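PDB 2HKU: A putative transcriptional regulator from Rhodococcus sp., which probably binds DNA as a TetR-family transcription factor, through a helix-turn-helix region near the start of its all-helical chain. Local coordinates for residues A[40-43]-A[44-48]; A[92-95]-A[96-100]. One frame throughout, in Å; residues are numbered along the deposited sequence.

Interaction 1: residues A[40-43]-A[44-48]; sequences VPIT and QICAA
With CG1 of V40 swung anti to its own nitrogen (chi1 173°) and CG1 of I45 anti to the carbonyl carbon, beside the nitrogen (chi1 -73°), the two branches meet at 3.8 Å, V40 CG1 against I45 CG1, the side chains crossing at about a right angle. This is the start of helix 42-49, the first helix of the predicted helix-turn-helix of a TetR-type DNA-binding domain, and P41 sits at its N-cap. The carbonyl of P41 opens the helical bonding: Q44 N reaches P41 O at 3.2 Å from above the carbonyl plane, and I45 N adds a weak, longer bond to the same oxygen. The first short helical bond follows at once, C46 N to I42 O at 2.8 Å, nearly along the C=O axis.

On the inner side I42 lays its CD1 against CD1 of I45 at 4.0 Å, and its CG1 faces the sulfur of C46. V56 of helix 53-60 covers both I42 and C46, while F33 of helix 21-36 packs on I45, so these apolar groups join the short helix to its neighbours in the domain. K63 at the start of helix 63-87 donates a hydrogen bond to V40 O. Q44 extends beyond CG alongside the start of the helix, and its amide carries Q44 OE1 to 3.8 Å from V40 CG1 and rests Q44 NE2 3.5 Å from P41 CD.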
ATOM      1  N   VAL A  40       2.319  19.415  -8.184  1.00 31.82           N
ATOM      2  CA  VAL A  40       3.115  20.202  -9.171  1.00 30.77           C
ATOM      3  C   VAL A  40       2.225  20.869 -10.194  1.00 32.47           C
ATOM      4  O   VAL A  40       1.470  20.153 -10.900  1.00 32.67           O
ATOM      5  CB  VAL A  40       4.046  19.275  -9.977  1.00 31.07           C
ATOM      6  CG1 VAL A  40       4.795  20.056 -11.189  1.00 29.36           C
ATOM      7  CG2 VAL A  40       5.063  18.684  -9.084  1.00 31.51           C
ATOM      8  N   PRO A  41       2.245  22.234 -10.286  1.00 32.21           N
ATOM      9  CA  PRO A  41       1.397  22.779 -11.335  1.00 31.57           C
ATOM     10  C   PRO A  41       1.779  22.366 -12.752  1.00 31.73           C
ATOM     11  O   PRO A  41       2.935  22.260 -13.095  1.00 31.14           O
ATOM     12  CB  PRO A  41       1.511  24.311 -11.164  1.00 31.09           C
ATOM     13  CG  PRO A  41       2.037  24.554  -9.791  1.00 30.57           C
ATOM     14  CD  PRO A  41       2.907  23.300  -9.486  1.00 33.08           C
ATOM     15  N   ILE A  42       0.779  22.187 -13.589  1.00 31.69           N
ATOM     16  CA  ILE A  42       1.042  22.005 -15.016  1.00 32.25           C
ATOM     17  C   ILE A  42       2.012  23.026 -15.685  1.00 32.07           C
ATOM     18  O   ILE A  42       2.889  22.621 -16.459  1.00 30.60           O
ATOM     19  CB  ILE A  42      -0.322  21.824 -15.807  1.00 32.91           C
ATOM     20  CG1 ILE A  42      -0.094  20.998 -17.058  1.00 32.03           C
ATOM     21  CG2 ILE A  42      -1.015  23.163 -16.077  1.00 34.12           C
ATOM     22  CD1 ILE A  42       0.663  19.618 -16.689  1.00 26.66           C
ATOM     23  N   THR A  43       1.900  24.316 -15.329  1.00 32.62           N
ATOM     24  CA  THR A  43       2.765  25.421 -15.880  1.00 32.50           C
ATOM     25  C   THR A  43       4.276  25.196 -15.645  1.00 32.56           C
ATOM     26  O   THR A  43       5.144  25.603 -16.449  1.00 34.28           O
ATOM     27  CB  THR A  43       2.368  26.842 -15.310  1.00 31.71           C
ATOM     28  OG1 THR A  43       2.377  26.844 -13.861  1.00 31.69           O
ATOM     29  CG2 THR A  43       0.971  27.309 -15.821  1.00 33.31           C
ATOM     30  N   GLN A  44       4.585  24.555 -14.540  1.00 31.68           N
ATOM     31  CA  GLN A  44       5.941  24.220 -14.187  1.00 34.02           C
ATOM     32  C   GLN A  44       6.455  23.057 -15.000  1.00 32.98           C
ATOM     33  O   GLN A  44       7.632  23.005 -15.288  1.00 32.21           O
ATOM     34  CB  GLN A  44       5.914  23.763 -12.773  1.00 35.43           C
ATOM     35  CG  GLN A  44       7.065  24.162 -11.984  1.00 43.21           C
ATOM     36  CD  GLN A  44       6.879  23.750 -10.560  1.00 46.57           C
ATOM     37  OE1 GLN A  44       7.340  22.702 -10.151  1.00 49.77           O
ATOM     38  NE2 GLN A  44       6.185  24.569  -9.795  1.00 53.65           N
ATOM     39  N   ILE A  45       5.575  22.077 -15.295  1.00 32.70           N
ATOM     40  CA  ILE A  45       5.886  20.976 -16.214  1.00 32.22           C
ATOM     41  C   ILE A  45       6.106  21.528 -17.628  1.00 32.52           C
ATOM     42  O   ILE A  45       7.047  21.150 -18.288  1.00 31.27           O
ATOM     43  CB  ILE A  45       4.806  19.818 -16.178  1.00 31.73           C
ATOM     44  CG1 ILE A  45       4.950  19.008 -14.874  1.00 29.62           C
ATOM     45  CG2 ILE A  45       4.915  18.913 -17.380  1.00 28.30           C
ATOM     46  CD1 ILE A  45       3.660  18.202 -14.441  1.00 32.16           C
ATOM     47  N   CYS A  46       5.216  22.410 -18.059  1.00 34.62           N
ATOM     48  CA  CYS A  46       5.288  23.046 -19.363  1.00 37.22           C
ATOM     49  C   CYS A  46       6.533  23.924 -19.477  1.00 39.11           C
ATOM     50  O   CYS A  46       7.205  23.905 -20.524  1.00 39.49           O
ATOM     51  CB  CYS A  46       4.029  23.860 -19.626  1.00 36.40           C
ATOM     52  SG  CYS A  46       2.579  22.829 -19.891  1.00 36.31           S
ATOM     53  N   ALA A  47       6.837  24.693 -18.421  1.00 41.28           N
ATOM     54  CA  ALA A  47       8.075  25.526 -18.383  1.00 42.75           C
ATOM     55  C   ALA A  47       9.312  24.613 -18.512  1.00 43.57           C
ATOM     56  O   ALA A  47      10.177  24.849 -19.378  1.00 44.41           O
ATOM     57  CB  ALA A  47       8.141  26.431 -17.105  1.00 42.08           C
ATOM     58  N   ALA A  48       9.341  23.532 -17.713  1.00 43.21           N
ATOM     59  CA  ALA A  48      10.351  22.506 -17.793  1.00 43.25           C
ATOM     60  C   ALA A  48      10.445  21.885 -19.186  1.00 44.05           C
ATOM     61  O   ALA A  48      11.547  21.613 -19.676  1.00 44.87           O
ATOM     62  CB  ALA A  48      10.125  21.432 -16.746  1.00 43.47           C
TER

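Interaction 2: residues A[92-95]-A[96-100]; sequences VGDY and TEKLV
The first turns of helix 92-104, in the helical bundle, hold this contact, and T96 grips V92 O with two groups. T96 N meets V92 O at 2.9 Å in a nearly straight bond (N-H...O angle 174°), and T96 OG1 donates to the same oxygen at 3.1 Å. The hydroxyl can do this because chi1 of -45° sets OG1 beside the backbone nitrogen, facing back down the helix. One carbonyl thus carries two bonds and gives the hydroxyl of buried T96 a partner. The next residues continue the ladder with E97 N to G93 O, K98 N to D94 O, and L99 N to Y95 O at 2.7 Å.

Y95 and L99, one turn apart, point the same way and lie side by side, with L99 CD1 3.8 Å from Y95 CE2, approaching the ring obliquely. In the bundle of this TetR-type regulator they form one side of the helix that packs on its neighbours: A86 of helix 63-87 touches both, and A145 and L146 of helix 125-152 touch the Y95 side chain, whose hydroxyl makes a weak hydrogen bond to T149. Replacing Y95 with an alanine is likely to leave L99 CD1 without its ring neighbour, open a gap toward A86 and L146, and deprive the T149 hydroxyl of that weak partner. T96 also meets L146, and reaches F198 and L201 of helix 190-201 as well.

On the more open side D94 and K98 cross obliquely. K98 CE comes to 3.1 Å from D94 OD1, but K98 NZ stops at 4.2 Å from that oxygen, beyond a salt bridge, as the last torsion (chi4 -53°) turns the ammonium away from the carboxylate.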
ATOM      1  N   VAL A  92      20.675 -17.104  -6.484  1.00 48.28           N
ATOM      2  CA  VAL A  92      19.255 -16.891  -6.294  1.00 48.78           C
ATOM      3  C   VAL A  92      18.889 -16.001  -5.061  1.00 48.57           C
ATOM      4  O   VAL A  92      18.070 -15.031  -5.180  1.00 49.10           O
ATOM      5  CB  VAL A  92      18.497 -18.212  -6.289  1.00 47.98           C
ATOM      6  CG1 VAL A  92      17.143 -18.071  -5.626  1.00 48.48           C
ATOM      7  CG2 VAL A  92      18.275 -18.647  -7.698  1.00 49.51           C
ATOM      8  N   GLY A  93      19.503 -16.288  -3.911  1.00 47.09           N
ATOM      9  CA  GLY A  93      19.304 -15.479  -2.721  1.00 44.92           C
ATOM     10  C   GLY A  93      19.637 -14.082  -3.128  1.00 43.80           C
ATOM     11  O   GLY A  93      18.979 -13.124  -2.745  1.00 44.42           O
ATOM     12  N   ASP A  94      20.644 -13.969  -3.976  1.00 43.20           N
ATOM     13  CA  ASP A  94      21.160 -12.683  -4.394  1.00 42.26           C
ATOM     14  C   ASP A  94      20.302 -11.991  -5.481  1.00 40.79           C
ATOM     15  O   ASP A  94      20.347 -10.780  -5.651  1.00 40.28           O
ATOM     16  CB  ASP A  94      22.489 -12.938  -5.013  1.00 43.18           C
ATOM     17  CG  ASP A  94      23.483 -11.937  -4.626  1.00 47.16           C
ATOM     18  OD1 ASP A  94      23.307 -10.808  -5.112  1.00 50.30           O
ATOM     19  OD2 ASP A  94      24.432 -12.284  -3.837  1.00 45.09           O
ATOM     20  N   TYR A  95      19.618 -12.800  -6.261  1.00 39.31           N
ATOM     21  CA  TYR A  95      18.702 -12.312  -7.291  1.00 38.82           C
ATOM     22  C   TYR A  95      17.528 -11.634  -6.575  1.00 36.95           C
ATOM     23  O   TYR A  95      17.169 -10.513  -6.919  1.00 37.21           O
ATOM     24  CB  TYR A  95      18.226 -13.512  -8.072  1.00 37.89           C
ATOM     25  CG  TYR A  95      17.097 -13.310  -9.046  1.00 40.94           C
ATOM     26  CD1 TYR A  95      17.342 -13.205 -10.421  1.00 39.96           C
ATOM     27  CD2 TYR A  95      15.767 -13.300  -8.599  1.00 40.74           C
ATOM     28  CE1 TYR A  95      16.309 -13.052 -11.307  1.00 42.83           C
ATOM     29  CE2 TYR A  95      14.735 -13.129  -9.458  1.00 40.32           C
ATOM     30  CZ  TYR A  95      14.983 -13.025 -10.814  1.00 42.35           C
ATOM     31  OH  TYR A  95      13.918 -12.890 -11.673  1.00 40.55           O
ATOM     32  N   THR A  96      16.967 -12.356  -5.602  1.00 36.48           N
ATOM     33  CA  THR A  96      15.940 -11.858  -4.728  1.00 35.39           C
ATOM     34  C   THR A  96      16.314 -10.624  -3.962  1.00 35.93           C
ATOM     35  O   THR A  96      15.484  -9.727  -3.891  1.00 34.96           O
ATOM     36  CB  THR A  96      15.400 -12.929  -3.853  1.00 35.63           C
ATOM     37  OG1 THR A  96      15.179 -14.066  -4.668  1.00 32.34           O
ATOM     38  CG2 THR A  96      14.025 -12.505  -3.209  1.00 34.76           C
ATOM     39  N   GLU A  97      17.559 -10.520  -3.456  1.00 35.60           N
ATOM     40  CA  GLU A  97      18.011  -9.331  -2.691  1.00 36.01           C
ATOM     41  C   GLU A  97      18.111  -8.126  -3.580  1.00 33.13           C
ATOM     42  O   GLU A  97      17.793  -6.960  -3.258  1.00 32.59           O
ATOM     43  CB  GLU A  97      19.429  -9.592  -2.047  1.00 36.17           C
ATOM     44  CG  GLU A  97      19.457 -10.261  -0.691  1.00 40.08           C
ATOM     45  CD  GLU A  97      20.830 -10.938  -0.335  1.00 42.48           C
ATOM     46  OE1 GLU A  97      21.851 -10.210  -0.367  1.00 51.42           O
ATOM     47  OE2 GLU A  97      20.877 -12.182  -0.034  1.00 47.01           O
ATOM     48  N   LYS A  98      18.629  -8.406  -4.755  1.00 32.51           N
ATOM     49  CA  LYS A  98      18.779  -7.419  -5.763  1.00 29.80           C
ATOM     50  C   LYS A  98      17.360  -6.962  -6.248  1.00 26.21           C
ATOM     51  O   LYS A  98      17.110  -5.821  -6.408  1.00 24.85           O
ATOM     52  CB  LYS A  98      19.561  -8.061  -6.914  1.00 30.31           C
ATOM     53  CG  LYS A  98      21.106  -7.792  -6.887  1.00 33.17           C
ATOM     54  CD  LYS A  98      21.833  -8.900  -7.784  1.00 32.09           C
ATOM     55  CE  LYS A  98      23.383  -8.872  -7.516  1.00 31.93           C
ATOM     56  NZ  LYS A  98      23.837  -7.513  -7.703  1.00 32.63           N
ATOM     57  N   LEU A  99      16.489  -7.887  -6.528  1.00 27.52           N
ATOM     58  CA  LEU A  99      15.187  -7.487  -7.067  1.00 26.06           C
ATOM     59  C   LEU A  99      14.454  -6.637  -5.997  1.00 24.67           C
ATOM     60  O   LEU A  99      14.113  -5.528  -6.249  1.00 23.81           O
ATOM     61  CB  LEU A  99      14.434  -8.700  -7.533  1.00 26.93           C
ATOM     62  CG  LEU A  99      13.237  -8.473  -8.498  1.00 27.71           C
ATOM     63  CD1 LEU A  99      12.909  -9.805  -9.183  1.00 24.58           C
ATOM     64  CD2 LEU A  99      12.024  -7.993  -7.708  1.00 25.95           C
ATOM     65  N   VAL A 100      14.364  -7.139  -4.777  1.00 26.71           N
ATOM     66  CA  VAL A 100      13.640  -6.453  -3.645  1.00 26.48           C
ATOM     67  C   VAL A 100      14.312  -5.197  -3.240  1.00 26.52           C
ATOM     68  O   VAL A 100      13.711  -4.125  -3.139  1.00 27.12           O
ATOM     69  CB  VAL A 100      13.485  -7.469  -2.457  1.00 26.42           C
ATOM     70  CG1 VAL A 100      12.819  -6.840  -1.272  1.00 24.48           C
ATOM     71  CG2 VAL A 100      12.716  -8.647  -2.920  1.00 28.50           C
TER

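Interactions 1 and 2 lie on opposite sides of the chain's centre, about 38 Å apart between centres and about 25 Å between nearest atoms, so they do not touch. Interaction 1 belongs to the predicted DNA-binding region, interaction 2 to the C-terminal repressor region. Helix 63-87 runs to both: K63 and L66 near its start meet I42, while near its other end A86 packs on Y95 and L99, and A82 on L99. That helix is thus a direct structural connection between the two. A bound 1,2-ethanediol, probably from the crystallisation liquor, lies about 4 Å from the L99 side chain and may mark a pocket beside interaction 2.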